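Long-range contacts in ORF10 (Moritella marina, PDB 6RIW), which probably condenses acyl chains as the ketosynthase-chain length factor didomain of a polyunsaturated fatty acid synthase, the rest of the longer protein probably adding dehydratase activity: residues K52-H62 with N232-A243; V246-S254 with T393-Q401. All blocks are in the same frame, centred on the assembly; numbering follows the deposited sequence.

Overall arrangement
Both contacts lie within the first ketosynthase range of the chain, on the same side of the molecule's centre, with their own centres about 21 Å apart. Contact 1 packs the loop 52-62 against helix 228-237 and the turn after it; contact 2 joins two loops, 246-254 and 393-401, farther from the centre. Each is partly buried, eight of sixteen touching residues being buried in the first and six of thirteen in the second. Their chemistry differs: aromatic and sulfur packing dominates contact 1, whereas six direct hydrogen bonds knit contact 2. They meet where P242 CG packs 4.1 Å from H247 N.

Contact 1 (K52-H62 with N232-A243); sequences KGDTDKFYCVH and NMGFSIFQAYPA
The Y59 and Y241 rings meet in a T-shaped stack: the edge of Y241 points at the face of Y59, with planes at 89° and centroids 5.8 Å apart. K52 CB lies over the centre of a Y59 face. At the far end of Y59 its OH donates to Y241 O over 2.7 Å, tilted from the carbonyl plane. Y59 CG stands between its own backbone N and carbonyl carbon (chi1 67°), and from there the ring runs alongside the helix end, where S236 O lies in plane at its edge. Y241 in turn offers a face to C60, whose CB sits 3.7 Å from the ring centroid, 23° off the normal, a CH-pi contact; C60 SG approaches the same ring obliquely.

The helix carrying N232 to S236 is 228-237 of the ketosynthase, and a Schellman motif ends it, Q239 taking positive phi. The chain then turns back so that Y241 faces the loop. There K52 and Q239 cross at about a right angle, K52 CD 3.6 Å from Q239 CG, while water 1 bridges G53 N and S236 O.

Toward the other end, M233 and F58 also cross at about a right angle. M233 is bent at chi2, which brings its CE to 3.6 Å from F58 CD2, with SD oblique to the ring in a Met-aromatic contact. N232 O accepts both S236 OG (2.8 Å) and S236 N, which reach it from opposite faces of its plane; S236 OG, against F58 CB, also receives a weak bond from Y59 N. M233 further touches Y591 and V595 of helix 589-595, while the D56 carboxylate forms salt bridges with R594 and K625, carrying the contact into the second ketosynthase-like half, probably the chain length factor.

Contact 2 (V246-S254 with T393-Q401); sequences VHAPFDQNS and TINLKQPLQ
D251 and P399 form a single backbone bridge, their CA atoms 4.5 Å apart. Two nearly straight bonds flank it: L400 N donates to F250 O at 2.8 Å, and Q252 N to Q398 O at 2.8 Å. A type II turn, A248 to D251, leads into the bridge, and a type I turn, D251 to S254, leaves it.

D251 CG is anti to the backbone N (chi1 -169°), which carries the carboxylate across to the other loop. K397 N meets D251 OD2 at 2.9 Å, nearly in line with its C-O bond, whereas Q398 N comes from above the carboxylate plane. OD1 accepts N253 N on its anti side, closing an Asx turn, and N253 ND2 on its syn lone pair. N253 ND2 also reaches Q398 OE1 at 2.9 Å, the oxygen lying in the amide plane of N253. An alanine in place of D251 is likely to leave the K397 and Q398 amides without their shared acceptor and N253 freer to turn.

L396 CD1 packs 3.6 Å from F250 CB. Beyond the two loops, F250 and L400 both rest on L343 of helix 336-350, while P249 and T393 touch S364 of helix 363-366; strand 259-270 follows the first loop.

Contact 1 (K52-H62 with N232-A243)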
# COMPACT_ATOMS: atom_id res chain seq x y z
N LYS A 52 -24.21 -16.19 3.58
CA LYS A 52 -22.83 -16.62 3.65
C LYS A 52 -22.59 -17.83 2.76
O LYS A 52 -23.39 -18.76 2.73
CB LYS A 52 -22.46 -16.96 5.10
CG LYS A 52 -21.06 -17.48 5.28
CD LYS A 52 -20.51 -17.03 6.61
CE LYS A 52 -21.42 -17.47 7.73
NZ LYS A 52 -21.69 -18.94 7.64
N GLY A 53 -21.48 -17.79 2.02
CA GLY A 53 -21.15 -18.85 1.08
C GLY A 53 -21.66 -18.65 -0.33
O GLY A 53 -21.30 -19.44 -1.21
N ASP A 54 -22.48 -17.62 -0.58
CA ASP A 54 -23.04 -17.39 -1.90
C ASP A 54 -22.06 -16.62 -2.78
O ASP A 54 -21.52 -15.59 -2.37
CB ASP A 54 -24.36 -16.62 -1.80
CG ASP A 54 -25.48 -17.46 -1.19
OD1 ASP A 54 -25.27 -18.69 -1.00
OD2 ASP A 54 -26.56 -16.91 -0.89
N THR A 55 -21.85 -17.11 -4.00
CA THR A 55 -20.82 -16.56 -4.87
C THR A 55 -21.20 -15.17 -5.38
O THR A 55 -22.34 -14.93 -5.78
CB THR A 55 -20.60 -17.48 -6.07
OG1 THR A 55 -20.47 -18.84 -5.63
CG2 THR A 55 -19.34 -17.07 -6.82
N ASP A 56 -20.21 -14.27 -5.41
CA ASP A 56 -20.36 -12.89 -5.89
C ASP A 56 -21.40 -12.12 -5.08
O ASP A 56 -22.04 -11.19 -5.59
CB ASP A 56 -20.71 -12.82 -7.38
CG ASP A 56 -19.72 -13.59 -8.28
OD1 ASP A 56 -18.49 -13.56 -8.03
OD2 ASP A 56 -20.18 -14.23 -9.24
N LYS A 57 -21.56 -12.48 -3.79
CA LYS A 57 -22.50 -11.81 -2.89
C LYS A 57 -21.81 -11.50 -1.57
O LYS A 57 -20.93 -12.24 -1.13
CB LYS A 57 -23.74 -12.69 -2.62
CG LYS A 57 -24.47 -13.16 -3.84
CD LYS A 57 -25.30 -12.04 -4.44
CE LYS A 57 -26.20 -12.58 -5.54
NZ LYS A 57 -26.78 -11.50 -6.36
N PHE A 58 -22.21 -10.41 -0.92
CA PHE A 58 -21.84 -10.24 0.47
C PHE A 58 -23.05 -10.52 1.36
O PHE A 58 -24.19 -10.47 0.91
CB PHE A 58 -21.23 -8.85 0.77
CG PHE A 58 -21.81 -7.71 -0.00
CD1 PHE A 58 -23.13 -7.34 0.15
CD2 PHE A 58 -21.00 -6.94 -0.82
CE1 PHE A 58 -23.65 -6.25 -0.54
CE2 PHE A 58 -21.50 -5.84 -1.51
CZ PHE A 58 -22.83 -5.50 -1.37
N TYR A 59 -22.80 -10.91 2.61
CA TYR A 59 -23.91 -11.25 3.50
C TYR A 59 -24.05 -10.27 4.65
O TYR A 59 -24.79 -10.53 5.60
CB TYR A 59 -23.77 -12.69 4.04
CG TYR A 59 -22.60 -12.97 4.97
CD1 TYR A 59 -22.76 -12.94 6.35
CD2 TYR A 59 -21.35 -13.32 4.47
CE1 TYR A 59 -21.70 -13.22 7.20
CE2 TYR A 59 -20.30 -13.61 5.30
CZ TYR A 59 -20.47 -13.55 6.66
OH TYR A 59 -19.40 -13.84 7.48
N CYS A 60 -23.37 -9.12 4.57
CA CYS A 60 -23.49 -8.07 5.58
C CYS A 60 -23.24 -6.74 4.89
O CYS A 60 -22.30 -6.62 4.10
CB CYS A 60 -22.49 -8.31 6.72
SG CYS A 60 -22.45 -7.02 8.01
N VAL A 61 -24.08 -5.74 5.17
CA VAL A 61 -23.89 -4.39 4.64
C VAL A 61 -23.58 -3.37 5.73
O VAL A 61 -23.40 -2.18 5.42
CB VAL A 61 -25.09 -3.92 3.79
CG1 VAL A 61 -25.25 -4.80 2.55
CG2 VAL A 61 -26.36 -3.91 4.62
N HIS A 62 -23.48 -3.80 6.99
CA HIS A 62 -23.17 -2.89 8.09
C HIS A 62 -21.69 -2.52 8.08
O HIS A 62 -20.83 -3.35 7.80
CB HIS A 62 -23.53 -3.54 9.43
CG HIS A 62 -25.00 -3.54 9.72
ND1 HIS A 62 -25.84 -4.57 9.34
CD2 HIS A 62 -25.79 -2.62 10.32
CE1 HIS A 62 -27.08 -4.28 9.70
NE2 HIS A 62 -27.07 -3.11 10.30
N ASN A 232 -16.13 -5.42 1.10
CA ASN A 232 -17.16 -6.26 1.70
C ASN A 232 -17.21 -7.64 1.06
O ASN A 232 -17.52 -8.62 1.73
CB ASN A 232 -18.51 -5.55 1.61
CG ASN A 232 -18.65 -4.43 2.63
OD1 ASN A 232 -17.67 -3.77 3.01
ND2 ASN A 232 -19.88 -4.24 3.11
N MET A 233 -16.93 -7.73 -0.24
CA MET A 233 -16.76 -9.05 -0.85
C MET A 233 -15.62 -9.81 -0.18
O MET A 233 -15.72 -11.03 0.04
CB MET A 233 -16.51 -8.92 -2.35
CG MET A 233 -17.73 -8.47 -3.14
SD MET A 233 -19.12 -9.65 -3.06
CE MET A 233 -20.40 -8.69 -3.88
N GLY A 234 -14.54 -9.11 0.17
CA GLY A 234 -13.43 -9.78 0.84
C GLY A 234 -13.81 -10.31 2.21
O GLY A 234 -13.57 -11.47 2.53
N PHE A 235 -14.39 -9.46 3.04
CA PHE A 235 -14.76 -9.95 4.37
C PHE A 235 -15.87 -10.99 4.30
O PHE A 235 -15.99 -11.82 5.21
CB PHE A 235 -15.15 -8.77 5.27
CG PHE A 235 -13.97 -7.99 5.79
CD1 PHE A 235 -12.94 -8.64 6.46
CD2 PHE A 235 -13.86 -6.63 5.56
CE1 PHE A 235 -11.83 -7.94 6.92
CE2 PHE A 235 -12.75 -5.93 6.01
CZ PHE A 235 -11.74 -6.58 6.70
N SER A 236 -16.68 -10.98 3.24
CA SER A 236 -17.64 -12.06 3.07
C SER A 236 -16.94 -13.38 2.74
O SER A 236 -17.30 -14.42 3.30
CB SER A 236 -18.67 -11.70 2.00
OG SER A 236 -19.40 -10.57 2.44
N ILE A 237 -15.94 -13.37 1.84
CA ILE A 237 -15.28 -14.65 1.52
C ILE A 237 -14.42 -15.12 2.69
O ILE A 237 -14.25 -16.33 2.90
CB ILE A 237 -14.47 -14.56 0.21
CG1 ILE A 237 -14.01 -15.96 -0.23
CG2 ILE A 237 -13.28 -13.70 0.35
CD1 ILE A 237 -15.16 -16.84 -0.77
N PHE A 238 -13.89 -14.19 3.48
CA PHE A 238 -13.20 -14.55 4.72
C PHE A 238 -14.16 -15.03 5.81
O PHE A 238 -13.68 -15.50 6.85
CB PHE A 238 -12.41 -13.35 5.26
CG PHE A 238 -11.29 -12.89 4.35
CD1 PHE A 238 -10.77 -13.72 3.37
CD2 PHE A 238 -10.73 -11.63 4.52
CE1 PHE A 238 -9.73 -13.30 2.55
CE2 PHE A 238 -9.68 -11.20 3.70
CZ PHE A 238 -9.19 -12.04 2.71
N GLN A 239 -15.47 -14.90 5.61
CA GLN A 239 -16.48 -15.19 6.64
C GLN A 239 -16.21 -14.41 7.93
O GLN A 239 -16.37 -14.92 9.04
CB GLN A 239 -16.56 -16.69 6.93
CG GLN A 239 -17.03 -17.55 5.77
CD GLN A 239 -17.00 -19.03 6.13
OE1 GLN A 239 -17.38 -19.41 7.24
NE2 GLN A 239 -16.53 -19.85 5.20
N ALA A 240 -15.79 -13.15 7.78
CA ALA A 240 -15.43 -12.32 8.91
C ALA A 240 -16.60 -11.56 9.51
O ALA A 240 -16.50 -11.09 10.65
CB ALA A 240 -14.33 -11.33 8.51
N TYR A 241 -17.70 -11.41 8.78
CA TYR A 241 -18.91 -10.78 9.29
C TYR A 241 -19.68 -11.72 10.22
O TYR A 241 -19.71 -12.93 9.99
CB TYR A 241 -19.82 -10.37 8.13
CG TYR A 241 -19.30 -9.22 7.27
CD1 TYR A 241 -19.03 -7.98 7.83
CD2 TYR A 241 -19.11 -9.38 5.89
CE1 TYR A 241 -18.56 -6.93 7.03
CE2 TYR A 241 -18.66 -8.34 5.10
CZ TYR A 241 -18.39 -7.12 5.67
OH TYR A 241 -17.94 -6.08 4.90
N PRO A 242 -20.33 -11.19 11.26
CA PRO A 242 -20.97 -12.07 12.26
C PRO A 242 -22.26 -12.70 11.74
O PRO A 242 -23.14 -12.01 11.23
CB PRO A 242 -21.24 -11.14 13.45
CG PRO A 242 -21.35 -9.77 12.84
CD PRO A 242 -20.39 -9.77 11.66
N ALA A 243 -22.36 -14.03 11.88
CA ALA A 243 -23.55 -14.72 11.41
C ALA A 243 -24.79 -14.29 12.19
O ALA A 243 -25.87 -14.20 11.60
CB ALA A 243 -23.35 -16.24 11.48
O HOH W 1 -19.50 -15.71 2.02
O HOH W 2 -18.34 -3.67 6.54

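Contact 2 (V246-S254 with T393-Q401)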
# COMPACT_ATOMS: atom_id res chain seq x y z
N VAL A 246 -24.04 -9.74 15.35
CA VAL A 246 -23.54 -9.11 16.56
C VAL A 246 -22.05 -8.80 16.38
O VAL A 246 -21.22 -9.72 16.37
CB VAL A 246 -23.78 -9.97 17.81
CG1 VAL A 246 -23.16 -9.31 19.03
CG2 VAL A 246 -25.27 -10.18 18.03
N HIS A 247 -21.73 -7.51 16.27
CA HIS A 247 -20.35 -7.01 16.26
C HIS A 247 -20.13 -6.27 17.57
O HIS A 247 -20.59 -5.14 17.74
CB HIS A 247 -20.11 -6.11 15.05
CG HIS A 247 -18.94 -5.19 15.22
ND1 HIS A 247 -17.64 -5.64 15.39
CD2 HIS A 247 -18.87 -3.83 15.27
CE1 HIS A 247 -16.83 -4.61 15.52
NE2 HIS A 247 -17.55 -3.50 15.47
N ALA A 248 -19.44 -6.91 18.51
CA ALA A 248 -19.35 -6.40 19.88
C ALA A 248 -18.00 -6.77 20.47
O ALA A 248 -17.86 -7.82 21.13
CB ALA A 248 -20.48 -6.94 20.74
N PRO A 249 -16.98 -5.94 20.26
CA PRO A 249 -15.65 -6.26 20.79
C PRO A 249 -15.70 -6.55 22.28
O PRO A 249 -16.34 -5.83 23.05
CB PRO A 249 -14.84 -4.99 20.49
CG PRO A 249 -15.54 -4.37 19.30
CD PRO A 249 -17.01 -4.66 19.52
N PHE A 250 -15.03 -7.63 22.68
CA PHE A 250 -14.88 -8.17 24.04
C PHE A 250 -16.13 -8.93 24.50
O PHE A 250 -16.10 -9.49 25.61
CB PHE A 250 -14.55 -7.09 25.08
CG PHE A 250 -13.16 -6.53 24.96
CD1 PHE A 250 -12.06 -7.37 24.97
CD2 PHE A 250 -12.96 -5.17 24.83
CE1 PHE A 250 -10.77 -6.86 24.87
CE2 PHE A 250 -11.67 -4.65 24.72
CZ PHE A 250 -10.57 -5.51 24.74
N ASP A 251 -17.21 -8.96 23.73
CA ASP A 251 -18.45 -9.58 24.19
C ASP A 251 -18.51 -11.05 23.77
O ASP A 251 -18.16 -11.39 22.64
CB ASP A 251 -19.67 -8.83 23.65
CG ASP A 251 -20.98 -9.28 24.32
OD1 ASP A 251 -21.50 -10.34 23.92
OD2 ASP A 251 -21.46 -8.57 25.23
N GLN A 252 -18.97 -11.90 24.70
CA GLN A 252 -19.08 -13.33 24.43
C GLN A 252 -19.92 -13.64 23.20
O GLN A 252 -19.69 -14.66 22.54
CB GLN A 252 -19.69 -14.06 25.64
CG GLN A 252 -18.85 -14.08 26.89
CD GLN A 252 -19.57 -14.79 28.04
OE1 GLN A 252 -20.33 -15.73 27.81
NE2 GLN A 252 -19.34 -14.33 29.27
N ASN A 253 -20.89 -12.80 22.88
CA ASN A 253 -21.83 -13.10 21.80
C ASN A 253 -21.38 -12.57 20.44
O ASN A 253 -22.04 -12.85 19.43
CB ASN A 253 -23.22 -12.53 22.12
CG ASN A 253 -23.76 -13.01 23.46
OD1 ASN A 253 -24.18 -14.16 23.59
ND2 ASN A 253 -23.75 -12.13 24.46
N SER A 254 -20.28 -11.81 20.40
CA SER A 254 -19.77 -11.29 19.13
C SER A 254 -19.34 -12.43 18.23
O SER A 254 -18.65 -13.36 18.66
CB SER A 254 -18.57 -10.37 19.39
OG SER A 254 -18.22 -9.64 18.21
N THR A 393 -16.60 1.21 26.24
CA THR A 393 -16.78 0.35 25.08
C THR A 393 -18.27 0.02 25.01
O THR A 393 -18.83 -0.47 25.99
CB THR A 393 -15.94 -0.92 25.21
OG1 THR A 393 -14.55 -0.59 25.24
CG2 THR A 393 -16.23 -1.89 24.06
N ILE A 394 -18.91 0.31 23.88
CA ILE A 394 -20.35 0.15 23.77
C ILE A 394 -20.72 -1.28 23.39
O ILE A 394 -19.89 -2.05 22.90
CB ILE A 394 -20.95 1.17 22.78
CG1 ILE A 394 -20.55 0.83 21.34
CG2 ILE A 394 -20.53 2.58 23.15
CD1 ILE A 394 -21.36 1.59 20.30
N ASN A 395 -21.99 -1.64 23.63
CA ASN A 395 -22.59 -2.92 23.26
C ASN A 395 -21.97 -4.11 23.98
O ASN A 395 -22.10 -5.26 23.53
CB ASN A 395 -22.54 -3.17 21.75
CG ASN A 395 -23.29 -2.11 20.96
OD1 ASN A 395 -22.84 -1.68 19.90
ND2 ASN A 395 -24.42 -1.67 21.50
N LEU A 396 -21.29 -3.86 25.09
CA LEU A 396 -20.59 -4.90 25.83
C LEU A 396 -21.46 -5.26 27.03
O LEU A 396 -21.52 -4.52 28.01
CB LEU A 396 -19.21 -4.39 26.24
CG LEU A 396 -18.32 -5.27 27.11
CD1 LEU A 396 -17.91 -6.49 26.33
CD2 LEU A 396 -17.12 -4.47 27.57
N LYS A 397 -22.15 -6.40 26.95
CA LYS A 397 -23.08 -6.84 27.98
C LYS A 397 -22.61 -8.07 28.75
O LYS A 397 -22.82 -8.15 29.97
CB LYS A 397 -24.45 -7.16 27.36
CG LYS A 397 -24.94 -6.17 26.31
CD LYS A 397 -25.25 -4.83 26.93
CE LYS A 397 -26.17 -4.00 26.03
NZ LYS A 397 -26.41 -2.64 26.64
N GLN A 398 -22.01 -9.04 28.06
CA GLN A 398 -21.49 -10.26 28.68
C GLN A 398 -20.04 -10.43 28.26
O GLN A 398 -19.74 -11.07 27.24
CB GLN A 398 -22.33 -11.48 28.29
CG GLN A 398 -23.72 -11.47 28.96
CD GLN A 398 -24.70 -12.40 28.28
OE1 GLN A 398 -24.50 -12.81 27.13
NE2 GLN A 398 -25.78 -12.74 28.98
N PRO A 399 -19.10 -9.90 29.05
CA PRO A 399 -17.70 -9.83 28.60
C PRO A 399 -16.97 -11.17 28.63
O PRO A 399 -17.22 -12.03 29.48
CB PRO A 399 -17.06 -8.85 29.59
CG PRO A 399 -18.20 -8.17 30.28
CD PRO A 399 -19.33 -9.13 30.28
N LEU A 400 -16.03 -11.33 27.70
CA LEU A 400 -15.12 -12.47 27.77
C LEU A 400 -14.21 -12.33 28.99
O LEU A 400 -14.11 -11.28 29.61
CB LEU A 400 -14.26 -12.57 26.51
CG LEU A 400 -14.92 -12.64 25.12
CD1 LEU A 400 -13.90 -12.22 24.08
CD2 LEU A 400 -15.43 -14.03 24.83
N GLN A 401 -13.54 -13.43 29.33
CA GLN A 401 -12.41 -13.38 30.24
C GLN A 401 -11.21 -14.02 29.55
O GLN A 401 -11.36 -14.80 28.61
CB GLN A 401 -12.70 -14.10 31.56
CG GLN A 401 -12.43 -15.58 31.48
CD GLN A 401 -12.96 -16.35 32.69
OE1 GLN A 401 -13.32 -15.75 33.70
NE2 GLN A 401 -13.01 -17.67 32.57
O HOH W 3 -20.26 -2.65 18.94
O HOH W 4 -18.87 -4.65 22.53